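Polysaccharide deacetylase (Bacillus anthracis, PDB 2J13) probably removes acetyl groups from N-acetylated sugars of the bacterial cell-wall peptidoglycan, as a zinc-binding carbohydrate esterase of family 4. Local coordinates at residues E66-L74 / L210-A218; V88-K97 / V135-T143. All coordinates share one frame; numbering follows the deposited sequence.

Contact 1. Residues E66-L74 / L210-A218; sequences ENGYTGKIL and LHAISKDNA. With ZN (zinc ion), chain C.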
loop_
_atom_site.group_PDB
_atom_site.type_symbol
_atom_site.label_atom_id
_atom_site.label_comp_id
_atom_site.label_asym_id
_atom_site.label_seq_id
_atom_site.Cartn_x
_atom_site.Cartn_y
_atom_site.Cartn_z
ATOM N N GLU A 66 -1.790 -7.956 13.094
ATOM C CA GLU A 66 -2.517 -9.148 12.630
ATOM C C GLU A 66 -3.697 -9.419 13.545
ATOM O O GLU A 66 -3.515 -9.796 14.697
ATOM C CB GLU A 66 -1.635 -10.395 12.568
ATOM C CG GLU A 66 -2.341 -11.699 12.088
ATOM C CD GLU A 66 -3.030 -11.565 10.742
ATOM O OE1 GLU A 66 -2.495 -10.835 9.854
ATOM O OE2 GLU A 66 -4.109 -12.208 10.567
ATOM N N ASN A 67 -4.898 -9.281 12.997
ATOM C CA ASN A 67 -6.132 -9.490 13.734
ATOM C C ASN A 67 -6.612 -10.930 13.679
ATOM O O ASN A 67 -7.525 -11.301 14.413
ATOM C CB ASN A 67 -7.220 -8.581 13.185
ATOM C CG ASN A 67 -7.037 -7.130 13.583
ATOM O OD1 ASN A 67 -6.484 -6.325 12.832
ATOM N ND2 ASN A 67 -7.547 -6.785 14.758
ATOM N N GLY A 68 -6.001 -11.729 12.811
ATOM C CA GLY A 68 -6.287 -13.168 12.687
ATOM C C GLY A 68 -7.101 -13.544 11.453
ATOM O O GLY A 68 -7.534 -14.712 11.297
ATOM N N TYR A 69 -7.301 -12.591 10.549
ATOM C CA TYR A 69 -8.121 -12.849 9.347
ATOM C C TYR A 69 -7.366 -12.699 8.021
ATOM O O TYR A 69 -7.950 -12.850 6.954
ATOM C CB TYR A 69 -9.348 -11.940 9.400
ATOM C CG TYR A 69 -10.098 -12.163 10.684
ATOM C CD1 TYR A 69 -10.799 -13.341 10.879
ATOM C CD2 TYR A 69 -10.048 -11.236 11.723
ATOM C CE1 TYR A 69 -11.455 -13.598 12.060
ATOM C CE2 TYR A 69 -10.726 -11.487 12.941
ATOM C CZ TYR A 69 -11.424 -12.671 13.079
ATOM O OH TYR A 69 -12.113 -12.985 14.235
ATOM N N THR A 70 -6.077 -12.361 8.069
ATOM C CA THR A 70 -5.350 -12.188 6.825
ATOM C C THR A 70 -5.330 -13.476 5.993
ATOM O O THR A 70 -5.361 -13.410 4.788
ATOM C CB THR A 70 -3.961 -11.630 7.073
ATOM O OG1 THR A 70 -4.106 -10.385 7.804
ATOM C CG2 THR A 70 -3.221 -11.408 5.755
ATOM N N GLY A 71 -5.268 -14.642 6.629
ATOM C CA GLY A 71 -5.285 -15.903 5.880
ATOM C C GLY A 71 -6.598 -16.087 5.136
ATOM O O GLY A 71 -6.616 -16.606 4.019
ATOM N N LYS A 72 -7.688 -15.659 5.749
ATOM C CA LYS A 72 -9.022 -15.716 5.117
ATOM C C LYS A 72 -9.133 -14.731 3.950
ATOM O O LYS A 72 -9.720 -15.068 2.926
ATOM C CB LYS A 72 -10.120 -15.474 6.159
ATOM C CG LYS A 72 -10.313 -16.647 7.127
ATOM C CD LYS A 72 -11.038 -16.205 8.395
ATOM C CE LYS A 72 -11.966 -17.284 8.969
ATOM N NZ LYS A 72 -12.888 -16.755 10.026
ATOM N N ILE A 73 -8.557 -13.526 4.092
ATOM C CA ILE A 73 -8.439 -12.576 2.971
ATOM C C ILE A 73 -7.666 -13.216 1.829
ATOM O O ILE A 73 -8.072 -13.155 0.663
ATOM C CB ILE A 73 -7.718 -11.242 3.422
ATOM C CG1 ILE A 73 -8.617 -10.447 4.342
ATOM C CG2 ILE A 73 -7.303 -10.404 2.242
ATOM C CD1 ILE A 73 -9.825 -9.898 3.726
ATOM N N LEU A 74 -6.531 -13.821 2.148
ATOM C CA LEU A 74 -5.693 -14.411 1.126
ATOM C C LEU A 74 -6.455 -15.545 0.426
ATOM O O LEU A 74 -6.345 -15.701 -0.768
ATOM C CB LEU A 74 -4.384 -14.927 1.720
ATOM C CG LEU A 74 -3.362 -13.794 2.022
ATOM C CD1 LEU A 74 -2.279 -14.270 2.962
ATOM C CD2 LEU A 74 -2.771 -13.281 0.711
ATOM N N LEU A 210 -8.354 -1.572 1.973
ATOM C CA LEU A 210 -9.329 -2.377 2.686
ATOM C C LEU A 210 -8.665 -3.000 3.919
ATOM O O LEU A 210 -7.493 -2.730 4.195
ATOM C CB LEU A 210 -9.954 -3.440 1.779
ATOM C CG LEU A 210 -10.770 -2.876 0.584
ATOM C CD1 LEU A 210 -11.565 -4.018 -0.152
ATOM C CD2 LEU A 210 -11.734 -1.798 0.952
ATOM N N HIS A 211 -9.433 -3.792 4.675
ATOM C CA HIS A 211 -9.008 -4.295 5.982
ATOM C C HIS A 211 -9.325 -5.761 6.232
ATOM O O HIS A 211 -10.139 -6.360 5.529
ATOM C CB HIS A 211 -9.627 -3.410 7.095
ATOM C CG HIS A 211 -9.180 -1.985 7.040
ATOM N ND1 HIS A 211 -9.798 -1.028 6.270
ATOM C CD2 HIS A 211 -8.134 -1.371 7.634
ATOM C CE1 HIS A 211 -9.155 0.122 6.401
ATOM N NE2 HIS A 211 -8.135 -0.071 7.218
ATOM N N ALA A 212 -8.661 -6.324 7.232
ATOM C CA ALA A 212 -8.782 -7.721 7.618
ATOM C C ALA A 212 -8.948 -7.767 9.138
ATOM O O ALA A 212 -8.156 -8.404 9.840
ATOM C CB ALA A 212 -7.547 -8.505 7.186
ATOM N N ILE A 213 -9.963 -7.073 9.633
ATOM C CA ILE A 213 -10.065 -6.795 11.069
ATOM C C ILE A 213 -11.045 -7.730 11.756
ATOM O O ILE A 213 -10.847 -8.094 12.920
ATOM C CB ILE A 213 -10.446 -5.323 11.321
ATOM C CG1 ILE A 213 -9.215 -4.439 11.107
ATOM C CG2 ILE A 213 -11.038 -5.142 12.753
ATOM C CD1 ILE A 213 -9.524 -2.983 10.796
ATOM N N SER A 214 -12.094 -8.140 11.058
ATOM C CA SER A 214 -13.089 -9.002 11.683
ATOM C C SER A 214 -13.440 -10.206 10.854
ATOM O O SER A 214 -13.064 -10.307 9.696
ATOM C CB SER A 214 -14.354 -8.211 11.979
ATOM O OG SER A 214 -14.980 -7.794 10.787
ATOM N N LYS A 215 -14.193 -11.108 11.480
ATOM C CA LYS A 215 -14.606 -12.365 10.865
ATOM C C LYS A 215 -15.417 -12.161 9.588
ATOM O O LYS A 215 -15.343 -12.995 8.702
ATOM C CB LYS A 215 -15.364 -13.250 11.894
ATOM C CG LYS A 215 -16.672 -13.905 11.421
ATOM C CD LYS A 215 -16.448 -15.223 10.649
ATOM C CE LYS A 215 -17.770 -15.826 10.147
ATOM N NZ LYS A 215 -17.643 -17.297 9.866
ATOM N N ASP A 216 -16.149 -11.048 9.485
ATOM C CA ASP A 216 -17.013 -10.766 8.319
ATOM C C ASP A 216 -16.312 -10.058 7.150
ATOM O O ASP A 216 -16.892 -9.908 6.078
ATOM C CB ASP A 216 -18.188 -9.880 8.728
ATOM C CG ASP A 216 -19.279 -10.632 9.482
ATOM O OD1 ASP A 216 -19.313 -11.887 9.452
ATOM O OD2 ASP A 216 -20.129 -9.951 10.100
ATOM N N ASN A 217 -15.098 -9.566 7.360
ATOM C CA ASN A 217 -14.395 -8.825 6.309
ATOM C C ASN A 217 -14.099 -9.652 5.080
ATOM O O ASN A 217 -14.119 -9.131 3.977
ATOM C CB ASN A 217 -13.056 -8.269 6.835
ATOM C CG ASN A 217 -13.224 -7.045 7.719
ATOM O OD1 ASN A 217 -12.241 -6.522 8.226
ATOM N ND2 ASN A 217 -14.468 -6.574 7.907
ATOM N N ALA A 218 -13.777 -10.919 5.280
ATOM C CA ALA A 218 -13.469 -11.819 4.165
ATOM C C ALA A 218 -14.692 -11.979 3.250
ATOM O O ALA A 218 -14.559 -11.972 2.015
ATOM C CB ALA A 218 -12.978 -13.169 4.691
HETATM ZN ZN ZN C . -6.779 1.259 7.926
HETATM O O HOH W 1 -6.117 -9.912 10.252
HETATM O O HOH W 2 -5.055 0.320 7.467
#
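Y69 holds CG beside its backbone N (chi1 -56°), which lays its ring against the backbone of S214 and K215. S214 C sits over the ring centre, and K215 N lies over the same face nearer the rim. A212 O meets the ring at its edge. I73 keeps CG1 beside the backbone N (chi1 -70°), which sets it 3.6 Å from A212 CB. No direct hydrogen bond joins the segments. Water 1 bridges them: it donates to A212 O at 2.6 Å and accepts from Y69 N at 2.9 Å. E66 braces the first loop: OE1 takes T70 OG1 at 2.6 Å on its syn lone pair, and OE2 accepts from T70 N and G68 N. N217 OD1 accepts from I213 N at 2.7 Å, and S214-N217 forms a type I turn into helix 217-230. H211 NE2 binds a zinc ion at 2.0 Å, which also holds a water and one further ligand; F180 O accepts from H211 ND1. The contact joins loops that follow parallel strands 56-63 and 207-210 and lead into helices 70-80 and 217-230, as in the beta/alpha architecture of the NodB homology fold. I73 also packs on F61 and L221, and T70 on L99 of helix 97-105.

Contact 2. Residues V88-K97 / V135-T143; sequences VTGHYIKTQK and VTEEIKKVT. With ZN (zinc ion), chain E.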
loop_
_atom_site.group_PDB
_atom_site.type_symbol
_atom_site.label_atom_id
_atom_site.label_comp_id
_atom_site.label_asym_id
_atom_site.label_seq_id
_atom_site.Cartn_x
_atom_site.Cartn_y
_atom_site.Cartn_z
ATOM N N VAL A 88 3.601 -3.954 4.518
ATOM C CA VAL A 88 3.957 -4.599 5.800
ATOM C C VAL A 88 4.954 -3.793 6.641
ATOM O O VAL A 88 5.825 -3.110 6.104
ATOM C CB VAL A 88 4.529 -6.050 5.576
ATOM C CG1 VAL A 88 3.490 -6.894 4.797
ATOM C CG2 VAL A 88 5.868 -5.983 4.859
ATOM N N THR A 89 4.817 -3.885 7.960
ATOM C CA THR A 89 5.818 -3.324 8.866
ATOM C C THR A 89 6.831 -4.396 9.321
ATOM O O THR A 89 6.647 -5.581 9.098
ATOM C CB THR A 89 5.169 -2.743 10.112
ATOM O OG1 THR A 89 4.564 -3.785 10.899
ATOM C CG2 THR A 89 4.124 -1.646 9.756
ATOM N N GLY A 90 7.872 -3.973 10.016
ATOM C CA GLY A 90 8.843 -4.918 10.604
ATOM C C GLY A 90 8.260 -5.838 11.663
ATOM O O GLY A 90 8.604 -7.034 11.704
ATOM N N HIS A 91 7.362 -5.322 12.501
ATOM C CA HIS A 91 6.685 -6.127 13.507
ATOM C C HIS A 91 5.878 -7.220 12.844
ATOM O O HIS A 91 5.890 -8.370 13.254
ATOM C CB HIS A 91 5.754 -5.258 14.359
ATOM C CG HIS A 91 4.920 -6.025 15.349
ATOM N ND1 HIS A 91 5.420 -6.484 16.553
ATOM C CD2 HIS A 91 3.615 -6.385 15.326
ATOM C CE1 HIS A 91 4.465 -7.106 17.218
ATOM N NE2 HIS A 91 3.359 -7.059 16.499
ATOM N N TYR A 92 5.203 -6.858 11.764
ATOM C CA TYR A 92 4.426 -7.836 11.031
ATOM C C TYR A 92 5.342 -8.912 10.430
ATOM O O TYR A 92 5.082 -10.104 10.587
ATOM C CB TYR A 92 3.602 -7.148 9.944
ATOM C CG TYR A 92 2.495 -8.031 9.437
ATOM C CD1 TYR A 92 2.722 -8.900 8.400
ATOM C CD2 TYR A 92 1.248 -8.002 10.009
ATOM C CE1 TYR A 92 1.732 -9.739 7.950
ATOM C CE2 TYR A 92 0.247 -8.844 9.578
ATOM C CZ TYR A 92 0.500 -9.696 8.528
ATOM O OH TYR A 92 -0.459 -10.563 8.067
ATOM N N ILE A 93 6.418 -8.510 9.744
ATOM C CA ILE A 93 7.356 -9.471 9.140
ATOM C C ILE A 93 7.914 -10.452 10.179
ATOM O O ILE A 93 7.955 -11.663 9.932
ATOM C CB ILE A 93 8.555 -8.779 8.441
ATOM C CG1 ILE A 93 8.115 -7.988 7.204
ATOM C CG2 ILE A 93 9.601 -9.819 7.990
ATOM C CD1 ILE A 93 9.185 -6.969 6.704
ATOM N N LYS A 94 8.328 -9.935 11.327
ATOM C CA LYS A 94 8.969 -10.781 12.350
ATOM C C LYS A 94 7.981 -11.763 12.981
ATOM O O LYS A 94 8.373 -12.886 13.375
ATOM C CB LYS A 94 9.594 -9.904 13.427
ATOM C CG LYS A 94 10.760 -9.045 12.933
ATOM C CD LYS A 94 12.083 -9.799 12.746
ATOM C CE LYS A 94 12.709 -10.150 14.077
ATOM N NZ LYS A 94 14.088 -10.701 13.947
ATOM N N THR A 95 6.726 -11.346 13.114
ATOM C CA THR A 95 5.718 -12.121 13.842
ATOM C C THR A 95 4.787 -12.946 12.956
ATOM O O THR A 95 4.046 -13.797 13.473
ATOM C CB THR A 95 4.880 -11.229 14.775
ATOM O OG1 THR A 95 4.118 -10.249 14.032
ATOM C CG2 THR A 95 5.786 -10.536 15.812
ATOM N N GLN A 96 4.818 -12.720 11.642
ATOM C CA GLN A 96 3.891 -13.410 10.727
ATOM C C GLN A 96 4.592 -13.905 9.455
ATOM O O GLN A 96 4.087 -13.730 8.337
ATOM C CB GLN A 96 2.695 -12.498 10.384
ATOM C CG GLN A 96 1.953 -11.946 11.586
ATOM C CD GLN A 96 1.183 -12.997 12.400
ATOM O OE1 GLN A 96 0.891 -14.094 11.907
ATOM N NE2 GLN A 96 0.816 -12.642 13.641
ATOM N N LYS A 97 5.736 -14.585 9.614
ATOM C CA LYS A 97 6.501 -15.017 8.450
ATOM C C LYS A 97 5.686 -15.906 7.513
ATOM O O LYS A 97 5.836 -15.816 6.313
ATOM C CB LYS A 97 7.824 -15.706 8.826
ATOM C CG LYS A 97 8.967 -15.310 7.887
ATOM C CD LYS A 97 10.104 -16.333 7.826
ATOM C CE LYS A 97 11.019 -16.242 9.029
ATOM N NZ LYS A 97 11.716 -14.941 9.174
ATOM N N VAL A 135 13.050 -2.774 6.261
ATOM C CA VAL A 135 11.928 -3.529 5.722
ATOM C C VAL A 135 12.219 -4.072 4.342
ATOM O O VAL A 135 11.895 -5.237 4.050
ATOM C CB VAL A 135 10.588 -2.685 5.703
ATOM C CG1 VAL A 135 9.448 -3.402 4.967
ATOM C CG2 VAL A 135 10.139 -2.389 7.092
ATOM N N THR A 136 12.803 -3.269 3.469
ATOM C CA THR A 136 13.104 -3.709 2.107
ATOM C C THR A 136 14.019 -4.924 2.117
ATOM O O THR A 136 13.735 -5.939 1.495
ATOM C CB THR A 136 13.695 -2.591 1.259
ATOM O OG1 THR A 136 12.668 -1.602 1.037
ATOM C CG2 THR A 136 14.180 -3.117 -0.094
ATOM N N GLU A 137 15.078 -4.814 2.890
ATOM C CA GLU A 137 16.037 -5.931 2.997
ATOM C C GLU A 137 15.375 -7.163 3.619
ATOM O O GLU A 137 15.626 -8.311 3.177
ATOM C CB GLU A 137 17.247 -5.482 3.808
ATOM C CG GLU A 137 18.049 -4.388 3.114
ATOM C CD GLU A 137 19.294 -3.950 3.873
ATOM O OE1 GLU A 137 19.484 -4.326 5.046
ATOM O OE2 GLU A 137 20.071 -3.183 3.261
ATOM N N GLU A 138 14.545 -6.982 4.638
ATOM C CA GLU A 138 13.847 -8.106 5.269
ATOM C C GLU A 138 12.852 -8.769 4.308
ATOM O O GLU A 138 12.794 -10.017 4.230
ATOM C CB GLU A 138 13.162 -7.662 6.547
ATOM C CG GLU A 138 12.831 -8.717 7.527
ATOM C CD GLU A 138 14.073 -9.275 8.282
ATOM O OE1 GLU A 138 15.070 -8.534 8.531
ATOM O OE2 GLU A 138 14.040 -10.465 8.640
ATOM N N ILE A 139 12.076 -7.984 3.568
ATOM C CA ILE A 139 11.173 -8.561 2.565
ATOM C C ILE A 139 11.943 -9.438 1.556
ATOM O O ILE A 139 11.589 -10.609 1.314
ATOM C CB ILE A 139 10.383 -7.466 1.794
ATOM C CG1 ILE A 139 9.353 -6.804 2.702
ATOM C CG2 ILE A 139 9.729 -8.080 0.540
ATOM C CD1 ILE A 139 8.831 -5.447 2.102
ATOM N N LYS A 140 13.018 -8.887 1.008
ATOM C CA LYS A 140 13.865 -9.592 0.028
ATOM C C LYS A 140 14.501 -10.848 0.595
ATOM O O LYS A 140 14.439 -11.923 -0.056
ATOM C CB LYS A 140 14.934 -8.659 -0.496
ATOM C CG LYS A 140 14.406 -7.601 -1.457
ATOM C CD LYS A 140 15.480 -6.595 -1.784
ATOM C CE LYS A 140 14.981 -5.582 -2.772
ATOM N NZ LYS A 140 16.064 -4.710 -3.234
ATOM N N LYS A 141 15.033 -10.766 1.807
ATOM C CA LYS A 141 15.721 -11.958 2.418
ATOM C C LYS A 141 14.710 -13.035 2.823
ATOM O O LYS A 141 14.955 -14.227 2.598
ATOM C CB LYS A 141 16.483 -11.557 3.658
ATOM C CG LYS A 141 17.690 -10.697 3.414
ATOM C CD LYS A 141 18.800 -11.428 2.659
ATOM C CE LYS A 141 20.134 -10.685 2.685
ATOM N NZ LYS A 141 21.130 -11.253 1.705
ATOM N N VAL A 142 13.579 -12.628 3.415
ATOM C CA VAL A 142 12.589 -13.570 3.934
ATOM C C VAL A 142 11.800 -14.226 2.807
ATOM O O VAL A 142 11.564 -15.470 2.819
ATOM C CB VAL A 142 11.665 -12.933 4.978
ATOM C CG1 VAL A 142 10.499 -13.830 5.292
ATOM C CG2 VAL A 142 12.429 -12.579 6.247
ATOM N N THR A 143 11.390 -13.452 1.811
ATOM C CA THR A 143 10.446 -13.993 0.820
ATOM C C THR A 143 11.011 -14.251 -0.555
ATOM O O THR A 143 10.422 -15.004 -1.338
ATOM C CB THR A 143 9.258 -13.027 0.599
ATOM O OG1 THR A 143 9.711 -11.891 -0.133
ATOM C CG2 THR A 143 8.657 -12.625 1.880
HETATM ZN ZN ZN E . 7.046 -6.090 17.347
HETATM O O HOH W 3 8.618 -7.777 17.293
#
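I93 is the knob of this contact, set among V135, E138, I139 and V142 of the facing helix. Its CB points toward that helix and splits into two branches. CG2 goes to E138 CG, a close 3.4 Å, and also lies 4.3 Å from V142 CG2. CG1 stands anti to the carbonyl carbon (chi1 -67°) and continues extended (chi2 164°), which carries CD1 deep between the helices. There CD1 lies 4.0 Å from V135 CG1 and equally far from I139 CG1, with E138 CB beside it. The side chains of I93 and I139 cross at about a right angle. L100 of helix 97-105 also touches I93.

V88 continues the apolar layer toward the sheet, with CG2 at 4.1 Å from I139 CD1. The backbones come closest at G90, whose CA is 5.9 Å from V135 CA, and V135 CG2 packs on G90 N. T89 caps helix 90-95, its OG1 accepting from Y92 N at 3.3 Å. The T89 side chain also touches H113, a zinc ligand. On the exposed side, H91 ND1 binds a separate zinc ion at 1.9 Å, and T95 CG2 lies over one face of the H91 ring.

The two helices run nearly parallel, their axes crossing at 23°. I93 makes a single knob-into-hole contact between two outer helices. It fits the NodB homology fold of family 4 carbohydrate esterases, a distorted beta/alpha barrel in which helices pack around a mainly parallel sheet.

Overall arrangement
Contacts 1 and 2 lie about 19 Å apart, centre to centre. Along the chain the order is 66-74, 88-97, 135-143, 210-218, so contact 2 forms entirely between the two halves of contact 1. Both rest on the same parallel sheet. Strand 56-63 leads into 66-74 and pairs with strand 84-88 on the way to contact 2, and with strand 207-210 on the way to contact 1. The contacts also touch directly: E66 OE1 and Y92 OH, 2.7 Å apart, probably form a hydrogen bond, and E66 packs on Q96. Helix 97-105 touches both. Together they tie distant parts of one NodB homology domain around its core.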